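Side-chain contacts in OBG-type G domain-containing protein (Pyrococcus horikoshii, PDB 2E87), which binds GDP and is probably an Obg-type GTP-binding protein, although its cellular role is unknown: residues V56-L61 against R103-L108; E110-R115 against Y133-S138; G212-Q217 against P336-V341. All coordinates share one frame; numbering follows the deposited sequence.

Followed from the N terminus, the three contacts come in series, and none nests within or crosses another. Interaction 1 joins helix 38-67 to helix 88-117 and closes a loop of 41 residues that includes helix 76-86. Interaction 2 starts further along helix 88-117 and closes a shorter loop of 17 residues, mostly helical, between that helix and helix 122-142. The two share helix 88-117 and touch, Leu108 CD2 lying 4.0 Å from Arg135 CD, and together they tie three helices of the N-terminal bundle. Interaction 3 belongs to the GTPase domain, its centre about 47 Å from that of interaction 1; across 118 residues it joins strand 214-220 to the C-terminal helix 323-350.

Interaction 1 of 3, residues V56-L61 against R103-L108; sequences VVRDNL and RIIREL
CG1 of Val57 meets CD1 of Ile105 at 3.4 Å, the two side chains crossing at about a right angle. The isoleucine uses its other branch too: CG2 rests 3.6 Å from CD of Arg58, where the two chains run alongside in opposing senses. With chi1 at -75°, Ile105 keeps CG1 beside its backbone N and CG2 anti to it, which offers one branch to each neighbour.

Past this methyl the Arg58 chain bends at chi3, and CD of Arg106 sits over one face of its guanidinium, nearer the margin than the middle. The two guanidinium planes stand 73° apart, and NH2 of Arg58 comes to the edge of the Arg106 group, 3.7 Å from its NH1. Glu109 lies by both cations: it forms a salt bridge with Arg106 NH1 and a long, weak ion pair with Arg58 NH1, which probably eases their proximity. NE of Arg58 is buried here without a polar partner.

Further out, Leu17 and Ala21 of helix 14-30 and Leu140 of helix 122-142 pack on Val57. The two segment axes run nearly antiparallel, 10.0 Å apart, as neighbours in the antiparallel helical bundle of the NOG1 N-terminal domain.

Interaction 2 of 3, residues E110-R115 against Y133-S138; sequences ERYVER and YGRVAS
A single side-chain hydrogen bond carries the contact between Tyr112 and Arg135: NE of Arg135 donates to OH of Tyr112 over 2.9 Å, with an N-H...O angle of 160°. The phenol oxygen lies at the edge of the guanidinium and close to its plane, so the N-H is directed well at it. From the tyrosine's side, NE approaches at the edge of the ring, near the ring plane, while the ring and guanidinium planes are turned 46° apart. The arginine gets there by stretching out from CG to NE, and the long axes of the two side chains meet at about a right angle.

Van der Waals contact adds little. CD of Arg135 lies 3.7 Å from OH of Tyr112, and the ring carbon CE2 touches NE and CD of the arginine only loosely. Leu128 and Gln131 of helix 122-142 also lie against the ring, so Tyr112 is buried although the segment 133-138 covers just part of it. A phenylalanine here would probably keep much of that packing but leave the N-H of Arg135 NE without its acceptor and its guanidinium freer to turn.

As for charge, the nearest like group is Arg111, whose NH1 stays 5.2 Å from Arg135 NE.

With the two backbones well apart, the nearest pair being Tyr112 CA and Tyr133 CA at 10.2 Å, segments 110-115 and 133-138 are bridged by long side chains. The chemistry is that of a cationic donor and a phenol acceptor, a directional link at the margin of the bundle that neutralises no charge.

Interaction 3 of 3, residues G212-Q217 against P336-V341; sequences GYFRYQ and PLAEKV
Strand 214-220, antiparallel to 204-211 on one flank and parallel to 169-173 on the other, packs aromatic side chains against the C-terminal helix 323-350. Phe214 is the main partner. Its CD2 lies 3.6 Å from CB of Ala338, and the adjoining CE2 is equally close, 3.6 Å, to CG of Glu339, so the CD2-CE2 bond reaches two successive helix residues. The ring is placed there by a first torsion of -57°, which holds CG beside the backbone N and anti to the carbonyl carbon. Glu339 meets the ring with CG, its CA also close; beyond CG the chain runs extended, and the carboxylate plane is 65° from that of the phenylalanine, with Arg335 as a long, weak ion-pair partner.

The meeting of strand and helix, the axes of the two short segments 9.0 Å apart at 117°, is consistent with the P-loop GTPase fold, in which the C-terminal helix packs against the central sheet. Small Ala338 allows the backbone approach, its CA being 6.6 Å from CA of Phe214.

Two residues along the strand, Tyr216 adds a lighter touch, with OH 4.1 Å from the same Ala338 CB. Its ring also meets Phe209 of the adjacent strand 204-211, and Leu334 and Arg335 lie against it from the helix. On the loop side, Tyr213 and Phe214 overlap at their rims, each placing CE1 over a face of the other ring.

Interaction 1 of 3, residues V56-L61 against R103-L108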
loop_
_atom_site.group_PDB
_atom_site.type_symbol
_atom_site.label_atom_id
_atom_site.label_comp_id
_atom_site.label_asym_id
_atom_site.label_seq_id
_atom_site.Cartn_x
_atom_site.Cartn_y
_atom_site.Cartn_z
ATOM N N VAL A 56 -3.369 15.649 -26.173
ATOM C CA VAL A 56 -4.229 15.752 -25.019
ATOM C C VAL A 56 -4.466 14.380 -24.409
ATOM O O VAL A 56 -4.405 14.220 -23.200
ATOM C CB VAL A 56 -5.557 16.426 -25.404
ATOM C CG1 VAL A 56 -6.574 16.283 -24.290
ATOM C CG2 VAL A 56 -5.293 17.890 -25.678
ATOM N N VAL A 57 -4.713 13.383 -25.251
ATOM C CA VAL A 57 -4.944 12.037 -24.747
ATOM C C VAL A 57 -3.683 11.479 -24.097
ATOM O O VAL A 57 -3.724 10.973 -22.978
ATOM C CB VAL A 57 -5.381 11.079 -25.871
ATOM C CG1 VAL A 57 -5.332 9.649 -25.371
ATOM C CG2 VAL A 57 -6.773 11.437 -26.345
ATOM N N ARG A 58 -2.559 11.580 -24.800
ATOM C CA ARG A 58 -1.319 11.044 -24.279
ATOM C C ARG A 58 -0.865 11.752 -23.017
ATOM O O ARG A 58 -0.323 11.123 -22.121
ATOM C CB ARG A 58 -0.245 11.076 -25.364
ATOM C CG ARG A 58 -0.442 9.983 -26.421
ATOM C CD ARG A 58 0.177 10.363 -27.761
ATOM N NE ARG A 58 1.567 10.737 -27.594
ATOM C CZ ARG A 58 2.068 11.919 -27.915
ATOM N NH1 ARG A 58 1.294 12.859 -28.434
ATOM N NH2 ARG A 58 3.348 12.163 -27.691
ATOM N N ASP A 59 -1.121 13.050 -22.919
ATOM C CA ASP A 59 -0.716 13.771 -21.730
ATOM C C ASP A 59 -1.508 13.329 -20.512
ATOM O O ASP A 59 -0.922 13.087 -19.460
ATOM C CB ASP A 59 -0.861 15.276 -21.929
ATOM C CG ASP A 59 0.176 15.837 -22.891
ATOM O OD1 ASP A 59 1.133 15.107 -23.254
ATOM O OD2 ASP A 59 0.030 17.016 -23.279
ATOM N N ASN A 60 -2.829 13.208 -20.643
ATOM C CA ASN A 60 -3.630 12.783 -19.499
ATOM C C ASN A 60 -3.284 11.344 -19.099
ATOM O O ASN A 60 -3.034 11.064 -17.922
ATOM C CB ASN A 60 -5.132 12.933 -19.787
ATOM C CG ASN A 60 -5.605 14.403 -19.733
ATOM O OD1 ASN A 60 -5.996 14.910 -18.680
ATOM N ND2 ASN A 60 -5.550 15.088 -20.874
ATOM N N LEU A 61 -3.223 10.434 -20.069
ATOM C CA LEU A 61 -2.895 9.058 -19.728
ATOM C C LEU A 61 -1.510 8.935 -19.092
ATOM O O LEU A 61 -1.352 8.268 -18.071
ATOM C CB LEU A 61 -2.977 8.163 -20.962
ATOM C CG LEU A 61 -4.378 7.986 -21.553
ATOM C CD1 LEU A 61 -4.230 7.231 -22.847
ATOM C CD2 LEU A 61 -5.318 7.241 -20.577
ATOM N N ARG A 103 1.080 4.326 -26.636
ATOM C CA ARG A 103 1.953 3.912 -27.728
ATOM C C ARG A 103 1.241 3.847 -29.081
ATOM O O ARG A 103 1.739 4.380 -30.064
ATOM C CB ARG A 103 2.593 2.557 -27.384
ATOM C CG ARG A 103 4.081 2.436 -27.689
ATOM C CD ARG A 103 4.867 1.808 -26.523
ATOM N NE ARG A 103 4.197 0.652 -25.926
ATOM C CZ ARG A 103 3.785 -0.424 -26.597
ATOM N NH1 ARG A 103 3.972 -0.509 -27.910
ATOM N NH2 ARG A 103 3.171 -1.416 -25.955
ATOM N N ILE A 104 0.080 3.210 -29.141
ATOM C CA ILE A 104 -0.648 3.111 -30.401
ATOM C C ILE A 104 -1.120 4.478 -30.910
ATOM O O ILE A 104 -1.172 4.721 -32.118
ATOM C CB ILE A 104 -1.884 2.232 -30.256
ATOM C CG1 ILE A 104 -1.580 1.069 -29.321
ATOM C CG2 ILE A 104 -2.303 1.720 -31.616
ATOM C CD1 ILE A 104 -0.323 0.288 -29.697
ATOM N N ILE A 105 -1.478 5.365 -29.987
ATOM C CA ILE A 105 -1.955 6.689 -30.367
ATOM C C ILE A 105 -0.845 7.541 -30.964
ATOM O O ILE A 105 -1.076 8.310 -31.899
ATOM C CB ILE A 105 -2.600 7.394 -29.162
ATOM C CG1 ILE A 105 -3.972 6.763 -28.909
ATOM C CG2 ILE A 105 -2.716 8.884 -29.404
ATOM C CD1 ILE A 105 -4.601 7.186 -27.620
ATOM N N ARG A 106 0.357 7.393 -30.421
ATOM C CA ARG A 106 1.513 8.119 -30.920
ATOM C C ARG A 106 1.795 7.632 -32.340
ATOM O O ARG A 106 2.055 8.414 -33.255
ATOM C CB ARG A 106 2.726 7.847 -30.029
ATOM C CG ARG A 106 4.004 8.435 -30.575
ATOM C CD ARG A 106 3.895 9.946 -30.685
ATOM N NE ARG A 106 4.641 10.464 -31.828
ATOM C CZ ARG A 106 4.822 11.756 -32.077
ATOM N NH1 ARG A 106 4.314 12.669 -31.255
ATOM N NH2 ARG A 106 5.500 12.134 -33.152
ATOM N N GLU A 107 1.728 6.322 -32.512
ATOM C CA GLU A 107 1.966 5.704 -33.804
ATOM C C GLU A 107 0.883 6.133 -34.797
ATOM O O GLU A 107 1.168 6.448 -35.950
ATOM C CB GLU A 107 1.968 4.185 -33.641
ATOM C CG GLU A 107 2.307 3.399 -34.880
ATOM C CD GLU A 107 2.057 1.912 -34.683
ATOM O OE1 GLU A 107 2.385 1.398 -33.585
ATOM O OE2 GLU A 107 1.536 1.260 -35.619
ATOM N N LEU A 108 -0.365 6.145 -34.351
ATOM C CA LEU A 108 -1.444 6.542 -35.240
ATOM C C LEU A 108 -1.266 8.000 -35.652
ATOM O O LEU A 108 -1.467 8.344 -36.805
ATOM C CB LEU A 108 -2.803 6.337 -34.563
ATOM C CG LEU A 108 -3.204 4.870 -34.389
ATOM C CD1 LEU A 108 -4.471 4.755 -33.533
ATOM C CD2 LEU A 108 -3.420 4.253 -35.765
#

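Interaction 2 of 3, residues E110-R115 against Y133-S138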
loop_
_atom_site.group_PDB
_atom_site.type_symbol
_atom_site.label_atom_id
_atom_site.label_comp_id
_atom_site.label_asym_id
_atom_site.label_seq_id
_atom_site.Cartn_x
_atom_site.Cartn_y
_atom_site.Cartn_z
ATOM N N GLU A 110 1.523 9.855 -35.925
ATOM C CA GLU A 110 2.576 9.955 -36.909
ATOM C C GLU A 110 2.082 9.404 -38.241
ATOM O O GLU A 110 2.331 9.985 -39.293
ATOM C CB GLU A 110 3.805 9.196 -36.417
ATOM C CG GLU A 110 4.894 9.044 -37.453
ATOM C CD GLU A 110 6.223 8.647 -36.840
ATOM O OE1 GLU A 110 6.872 9.510 -36.202
ATOM O OE2 GLU A 110 6.611 7.469 -36.990
ATOM N N ARG A 111 1.365 8.290 -38.194
ATOM C CA ARG A 111 0.837 7.691 -39.414
ATOM C C ARG A 111 -0.141 8.616 -40.158
ATOM O O ARG A 111 -0.004 8.823 -41.362
ATOM C CB ARG A 111 0.151 6.356 -39.096
ATOM C CG ARG A 111 -0.954 5.943 -40.095
ATOM C CD ARG A 111 -0.550 4.780 -40.993
ATOM N NE ARG A 111 -0.142 3.609 -40.225
ATOM C CZ ARG A 111 -0.955 2.907 -39.442
ATOM N NH1 ARG A 111 -2.233 3.252 -39.325
ATOM N NH2 ARG A 111 -0.487 1.867 -38.767
ATOM N N TYR A 112 -1.120 9.176 -39.447
ATOM C CA TYR A 112 -2.111 10.041 -40.079
ATOM C C TYR A 112 -1.616 11.430 -40.472
ATOM O O TYR A 112 -2.058 11.971 -41.477
ATOM C CB TYR A 112 -3.354 10.128 -39.197
ATOM C CG TYR A 112 -4.234 8.923 -39.382
ATOM C CD1 TYR A 112 -5.174 8.885 -40.403
ATOM C CD2 TYR A 112 -4.045 7.772 -38.618
ATOM C CE1 TYR A 112 -5.898 7.747 -40.668
ATOM C CE2 TYR A 112 -4.756 6.618 -38.883
ATOM C CZ TYR A 112 -5.682 6.610 -39.911
ATOM O OH TYR A 112 -6.372 5.461 -40.205
ATOM N N VAL A 113 -0.712 12.014 -39.691
ATOM C CA VAL A 113 -0.175 13.315 -40.055
ATOM C C VAL A 113 0.520 13.179 -41.417
ATOM O O VAL A 113 0.339 14.020 -42.291
ATOM C CB VAL A 113 0.848 13.843 -39.011
ATOM C CG1 VAL A 113 1.674 14.979 -39.616
ATOM C CG2 VAL A 113 0.121 14.364 -37.781
ATOM N N GLU A 114 1.297 12.113 -41.599
ATOM C CA GLU A 114 1.995 11.888 -42.863
ATOM C C GLU A 114 1.022 11.768 -44.027
ATOM O O GLU A 114 1.181 12.449 -45.032
ATOM C CB GLU A 114 2.864 10.624 -42.803
ATOM C CG GLU A 114 3.770 10.427 -44.030
ATOM C CD GLU A 114 3.269 9.364 -45.013
ATOM O OE1 GLU A 114 2.039 9.182 -45.154
ATOM O OE2 GLU A 114 4.118 8.713 -45.663
ATOM N N ARG A 115 0.021 10.901 -43.900
ATOM C CA ARG A 115 -0.960 10.726 -44.968
ATOM C C ARG A 115 -1.623 12.033 -45.351
ATOM O O ARG A 115 -1.788 12.316 -46.535
ATOM C CB ARG A 115 -2.068 9.742 -44.576
ATOM C CG ARG A 115 -1.964 8.392 -45.240
ATOM C CD ARG A 115 -0.913 7.590 -44.530
ATOM N NE ARG A 115 -0.539 6.359 -45.219
ATOM C CZ ARG A 115 0.206 5.419 -44.654
ATOM N NH1 ARG A 115 0.624 5.601 -43.419
ATOM N NH2 ARG A 115 0.530 4.313 -45.306
ATOM N N TYR A 133 -9.742 10.162 -35.631
ATOM C CA TYR A 133 -10.651 10.370 -34.513
ATOM C C TYR A 133 -11.310 9.025 -34.188
ATOM O O TYR A 133 -11.315 8.583 -33.040
ATOM C CB TYR A 133 -11.729 11.389 -34.884
ATOM C CG TYR A 133 -11.376 12.834 -34.600
ATOM C CD1 TYR A 133 -10.125 13.341 -34.927
ATOM C CD2 TYR A 133 -12.311 13.701 -34.019
ATOM C CE1 TYR A 133 -9.801 14.667 -34.686
ATOM C CE2 TYR A 133 -11.999 15.046 -33.772
ATOM C CZ TYR A 133 -10.739 15.514 -34.105
ATOM O OH TYR A 133 -10.383 16.800 -33.835
ATOM N N GLY A 134 -11.848 8.375 -35.217
ATOM C CA GLY A 134 -12.497 7.093 -35.030
ATOM C C GLY A 134 -11.608 6.092 -34.313
ATOM O O GLY A 134 -12.042 5.425 -33.371
ATOM N N ARG A 135 -10.355 5.994 -34.745
ATOM C CA ARG A 135 -9.420 5.060 -34.133
ATOM C C ARG A 135 -8.985 5.450 -32.726
ATOM O O ARG A 135 -8.756 4.576 -31.894
ATOM C CB ARG A 135 -8.180 4.867 -35.011
ATOM C CG ARG A 135 -8.466 4.139 -36.315
ATOM C CD ARG A 135 -7.177 3.759 -37.005
ATOM N NE ARG A 135 -7.362 3.434 -38.417
ATOM C CZ ARG A 135 -8.145 2.459 -38.868
ATOM N NH1 ARG A 135 -8.827 1.706 -38.012
ATOM N NH2 ARG A 135 -8.235 2.230 -40.173
ATOM N N VAL A 136 -8.862 6.748 -32.451
ATOM C CA VAL A 136 -8.462 7.163 -31.120
ATOM C C VAL A 136 -9.575 6.806 -30.153
ATOM O O VAL A 136 -9.325 6.235 -29.091
ATOM C CB VAL A 136 -8.187 8.689 -31.038
ATOM C CG1 VAL A 136 -7.912 9.079 -29.601
ATOM C CG2 VAL A 136 -6.988 9.051 -31.894
ATOM N N ALA A 137 -10.805 7.149 -30.518
ATOM C CA ALA A 137 -11.948 6.838 -29.673
ATOM C C ALA A 137 -12.012 5.331 -29.392
ATOM O O ALA A 137 -12.302 4.901 -28.277
ATOM C CB ALA A 137 -13.228 7.296 -30.343
ATOM N N SER A 138 -11.727 4.533 -30.408
ATOM C CA SER A 138 -11.749 3.085 -30.283
ATOM C C SER A 138 -10.640 2.547 -29.361
ATOM O O SER A 138 -10.884 1.666 -28.535
ATOM C CB SER A 138 -11.638 2.456 -31.673
ATOM O OG SER A 138 -11.479 1.055 -31.582
#

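Interaction 3 of 3, residues G212-Q217 against P336-V341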
loop_
_atom_site.group_PDB
_atom_site.type_symbol
_atom_site.label_atom_id
_atom_site.label_comp_id
_atom_site.label_asym_id
_atom_site.label_seq_id
_atom_site.Cartn_x
_atom_site.Cartn_y
_atom_site.Cartn_z
ATOM N N GLY A 212 16.606 7.319 23.582
ATOM C CA GLY A 212 17.756 8.011 23.039
ATOM C C GLY A 212 17.146 8.832 21.915
ATOM O O GLY A 212 16.186 9.573 22.142
ATOM N N TYR A 213 17.673 8.707 20.705
ATOM C CA TYR A 213 17.086 9.438 19.588
ATOM C C TYR A 213 16.490 8.429 18.591
ATOM O O TYR A 213 16.176 8.768 17.454
ATOM C CB TYR A 213 18.127 10.362 18.929
ATOM C CG TYR A 213 19.352 9.671 18.378
ATOM C CD1 TYR A 213 19.315 9.030 17.145
ATOM C CD2 TYR A 213 20.559 9.674 19.081
ATOM C CE1 TYR A 213 20.449 8.412 16.617
ATOM C CE2 TYR A 213 21.702 9.051 18.562
ATOM C CZ TYR A 213 21.633 8.428 17.324
ATOM O OH TYR A 213 22.747 7.855 16.769
ATOM N N PHE A 214 16.322 7.191 19.045
ATOM C CA PHE A 214 15.754 6.137 18.215
ATOM C C PHE A 214 14.265 5.966 18.520
ATOM O O PHE A 214 13.823 6.105 19.665
ATOM C CB PHE A 214 16.477 4.806 18.448
ATOM C CG PHE A 214 17.961 4.865 18.198
ATOM C CD1 PHE A 214 18.826 5.384 19.164
ATOM C CD2 PHE A 214 18.494 4.425 16.990
ATOM C CE1 PHE A 214 20.197 5.461 18.924
ATOM C CE2 PHE A 214 19.854 4.494 16.737
ATOM C CZ PHE A 214 20.711 5.012 17.704
ATOM N N ARG A 215 13.491 5.683 17.481
ATOM C CA ARG A 215 12.062 5.496 17.641
ATOM C C ARG A 215 11.696 4.041 17.405
ATOM O O ARG A 215 12.282 3.370 16.547
ATOM C CB ARG A 215 11.314 6.412 16.679
ATOM C CG ARG A 215 11.540 7.893 16.980
ATOM C CD ARG A 215 11.401 8.753 15.726
ATOM N NE ARG A 215 10.221 9.614 15.755
ATOM C CZ ARG A 215 10.055 10.635 16.592
ATOM N NH1 ARG A 215 10.997 10.934 17.477
ATOM N NH2 ARG A 215 8.943 11.356 16.544
ATOM N N TYR A 216 10.756 3.547 18.206
ATOM C CA TYR A 216 10.283 2.175 18.071
ATOM C C TYR A 216 8.789 2.210 17.869
ATOM O O TYR A 216 8.067 2.836 18.642
ATOM C CB TYR A 216 10.602 1.350 19.310
ATOM C CG TYR A 216 12.071 1.194 19.540
ATOM C CD1 TYR A 216 12.781 2.149 20.253
ATOM C CD2 TYR A 216 12.770 0.117 18.999
ATOM C CE1 TYR A 216 14.151 2.041 20.422
ATOM C CE2 TYR A 216 14.138 0.005 19.162
ATOM C CZ TYR A 216 14.823 0.976 19.876
ATOM O OH TYR A 216 16.187 0.895 20.040
ATOM N N GLN A 217 8.324 1.553 16.818
ATOM C CA GLN A 217 6.901 1.526 16.539
ATOM C C GLN A 217 6.226 0.315 17.226
ATOM O O GLN A 217 6.760 -0.789 17.224
ATOM C CB GLN A 217 6.678 1.473 15.026
ATOM C CG GLN A 217 5.238 1.702 14.624
ATOM C CD GLN A 217 5.047 1.736 13.127
ATOM O OE1 GLN A 217 5.372 0.776 12.417
ATOM N NE2 GLN A 217 4.515 2.844 12.631
ATOM N N PRO A 336 19.901 -2.679 17.665
ATOM C CA PRO A 336 20.822 -2.872 16.542
ATOM C C PRO A 336 20.153 -2.539 15.211
ATOM O O PRO A 336 20.695 -1.779 14.410
ATOM C CB PRO A 336 21.232 -4.349 16.662
ATOM C CG PRO A 336 20.212 -4.957 17.591
ATOM C CD PRO A 336 19.916 -3.846 18.558
ATOM N N LEU A 337 18.967 -3.096 14.981
ATOM C CA LEU A 337 18.245 -2.824 13.746
ATOM C C LEU A 337 17.990 -1.328 13.602
ATOM O O LEU A 337 18.032 -0.794 12.502
ATOM C CB LEU A 337 16.906 -3.567 13.716
ATOM C CG LEU A 337 16.045 -3.205 12.499
ATOM C CD1 LEU A 337 16.802 -3.548 11.222
ATOM C CD2 LEU A 337 14.715 -3.943 12.542
ATOM N N ALA A 338 17.719 -0.656 14.716
ATOM C CA ALA A 338 17.456 0.780 14.691
ATOM C C ALA A 338 18.685 1.562 14.211
ATOM O O ALA A 338 18.560 2.531 13.462
ATOM C CB ALA A 338 17.043 1.258 16.080
ATOM N N GLU A 339 19.869 1.137 14.649
ATOM C CA GLU A 339 21.116 1.793 14.253
ATOM C C GLU A 339 21.389 1.508 12.777
ATOM O O GLU A 339 21.797 2.394 12.029
ATOM C CB GLU A 339 22.284 1.300 15.127
ATOM C CG GLU A 339 22.126 1.660 16.610
ATOM C CD GLU A 339 23.222 1.085 17.510
ATOM O OE1 GLU A 339 23.548 -0.116 17.386
ATOM O OE2 GLU A 339 23.743 1.833 18.363
ATOM N N LYS A 340 21.146 0.270 12.363
ATOM C CA LYS A 340 21.349 -0.123 10.976
ATOM C C LYS A 340 20.410 0.643 10.053
ATOM O O LYS A 340 20.805 1.034 8.962
ATOM C CB LYS A 340 21.125 -1.627 10.799
ATOM C CG LYS A 340 21.260 -2.092 9.364
ATOM C CD LYS A 340 21.541 -3.584 9.302
ATOM C CE LYS A 340 21.973 -4.013 7.905
ATOM N NZ LYS A 340 22.615 -5.362 7.903
ATOM N N VAL A 341 19.165 0.838 10.487
ATOM C CA VAL A 341 18.185 1.578 9.698
ATOM C C VAL A 341 18.662 3.016 9.560
ATOM O O VAL A 341 18.662 3.581 8.469
ATOM C CB VAL A 341 16.788 1.585 10.371
ATOM C CG1 VAL A 341 15.881 2.598 9.695
ATOM C CG2 VAL A 341 16.161 0.208 10.274
#